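Local coordinates for sortase family protein (Clostridium perfringens, PDB 6IXZ), which is a class C sortase, a cysteine transpeptidase of the family that probably joins pilin subunits covalently into pili on the bacterial surface, at residues S108-T111 with G112-N115. Numbering follows the deposited sequence.
Sequences SAHT and GLAN
Leu113 lies across the imidazole of His110, a small worked example of how the first turn of a helix can frame a probable catalytic side chain. The leucine CG stands over one face of the ring, 4.2 Å from its centroid and 13° off the normal, a CH-pi contact displaced toward the rim. One methyl extends this cover: Leu113 CD1 is 3.9 Å from His110 CD2 and as far from His110 CG. Two torsions bring the groups together. The imidazole swings out opposite the backbone N of His110 (chi1 -159°), while the leucine keeps its CG beside its own N and opposite its carbonyl carbon. In the plane of the ring, at its edge, ND1 of His110 comes 3.2 Å from Gly112 N, and CE1 approaches CA of the same glycine.

The backbone of His110 holds the start of the helix. This residue is the N-cap, and its carbonyl O accepts a hydrogen bond of 2.9 Å from Ala114 N, the donor lying in the carbonyl plane, plus a weak one from Leu113 N. Ala114 CB packs against that same oxygen. One residue on, Asn115 N donates a hydrogen bond of 2.7 Å to Thr111 O, the donor tilted 24° from the carbonyl plane, as the chain leaves helical geometry with positive phi at Asn115.

His110 therefore sits where strand 103-109 gives way to the short helix 111-114. Its side chain meets that of Cys172 on strand 165-173, the predicted acyl-thioester residue, and also touches Asn178; Leu113 packs against Val81, Leu84 and Lys85 of helix 81-86, and Leu84 also touches His110, so two helices border the predicted active site where strand 103-109 runs beside strand 165-173.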
ATOM      1  N   SER A 108      -5.412   0.444  -0.886  1.00 16.26           N
ATOM      2  CA  SER A 108      -6.879   0.631  -0.905  1.00 14.63           C
ATOM      3  C   SER A 108      -7.555   0.151   0.392  1.00 14.47           C
ATOM      4  O   SER A 108      -7.332  -0.960   0.853  1.00 14.35           O
ATOM      5  CB  SER A 108      -7.502  -0.160  -2.074  1.00 15.30           C
ATOM      6  OG  SER A 108      -8.822   0.281  -2.337  1.00 17.17           O
ATOM      7  N   ALA A 109      -8.453   0.981   0.901  1.00 15.75           N
ATOM      8  CA  ALA A 109      -9.154   0.754   2.146  1.00 19.62           C
ATOM      9  C   ALA A 109     -10.618   0.921   1.869  1.00 17.90           C
ATOM     10  O   ALA A 109     -10.995   1.901   1.238  1.00 19.28           O
ATOM     11  CB  ALA A 109      -8.737   1.774   3.188  1.00 21.63           C
ATOM     12  N   HIS A 110     -11.430  -0.024   2.339  1.00 16.59           N
ATOM     13  CA  HIS A 110     -12.897   0.050   2.201  1.00 18.62           C
ATOM     14  C   HIS A 110     -13.586  -0.200   3.552  1.00 16.62           C
ATOM     15  O   HIS A 110     -13.739  -1.330   3.945  1.00 19.29           O
ATOM     16  CB  HIS A 110     -13.427  -0.956   1.156  1.00 16.91           C
ATOM     17  CG  HIS A 110     -14.777  -0.603   0.608  1.00 18.06           C
ATOM     18  ND1 HIS A 110     -15.768  -0.040   1.376  1.00 18.52           N
ATOM     19  CD2 HIS A 110     -15.278  -0.674  -0.649  1.00 22.78           C
ATOM     20  CE1 HIS A 110     -16.835   0.177   0.633  1.00 21.09           C
ATOM     21  NE2 HIS A 110     -16.543  -0.143  -0.615  1.00 22.31           N
ATOM     22  N   THR A 111     -14.004   0.866   4.238  1.00 17.43           N
ATOM     23  CA  THR A 111     -14.567   0.744   5.571  1.00 18.05           C
ATOM     24  C   THR A 111     -16.013   0.211   5.523  1.00 18.98           C
ATOM     25  O   THR A 111     -16.441  -0.486   6.420  1.00 17.45           O
ATOM     26  CB  THR A 111     -14.537   2.062   6.369  1.00 22.00           C
ATOM     27  OG1 THR A 111     -15.455   3.006   5.810  1.00 36.17           O
ATOM     28  CG2 THR A 111     -13.159   2.659   6.443  1.00 16.20           C
ATOM     29  N   GLY A 112     -16.708   0.428   4.421  1.00 23.32           N
ATOM     30  CA  GLY A 112     -18.001  -0.246   4.198  1.00 24.03           C
ATOM     31  C   GLY A 112     -17.935  -1.758   4.252  1.00 23.32           C
ATOM     32  O   GLY A 112     -18.882  -2.402   4.689  1.00 20.42           O
ATOM     33  N   LEU A 113     -16.868  -2.340   3.701  1.00 22.84           N
ATOM     34  CA  LEU A 113     -16.633  -3.786   3.799  1.00 23.61           C
ATOM     35  C   LEU A 113     -15.991  -4.222   5.131  1.00 24.50           C
ATOM     36  O   LEU A 113     -16.268  -5.315   5.665  1.00 20.26           O
ATOM     37  CB  LEU A 113     -15.730  -4.235   2.635  1.00 20.94           C
ATOM     38  CG  LEU A 113     -16.402  -4.297   1.271  1.00 21.94           C
ATOM     39  CD1 LEU A 113     -15.364  -4.466   0.176  1.00 22.17           C
ATOM     40  CD2 LEU A 113     -17.441  -5.418   1.211  1.00 23.06           C
ATOM     41  N   ALA A 114     -14.997  -3.441   5.553  1.00 22.30           N
ATOM     42  CA  ALA A 114     -14.227  -3.748   6.728  1.00 17.96           C
ATOM     43  C   ALA A 114     -14.975  -3.486   8.037  1.00 19.33           C
ATOM     44  O   ALA A 114     -14.679  -4.110   9.047  1.00 15.45           O
ATOM     45  CB  ALA A 114     -12.928  -2.970   6.703  1.00 16.47           C
ATOM     46  N   ASN A 115     -15.924  -2.555   8.036  1.00 20.91           N
ATOM     47  CA  ASN A 115     -16.596  -2.149   9.277  1.00 19.95           C
ATOM     48  C   ASN A 115     -15.645  -1.651  10.336  1.00 20.19           C
ATOM     49  O   ASN A 115     -15.861  -1.887  11.528  1.00 19.20           O
ATOM     50  CB  ASN A 115     -17.444  -3.278   9.827  1.00 22.45           C
ATOM     51  CG  ASN A 115     -18.659  -3.510   8.998  1.00 25.64           C
ATOM     52  OD1 ASN A 115     -19.387  -2.563   8.709  1.00 33.06           O
ATOM     53  ND2 ASN A 115     -18.820  -4.725   8.488  1.00 26.46           N
TER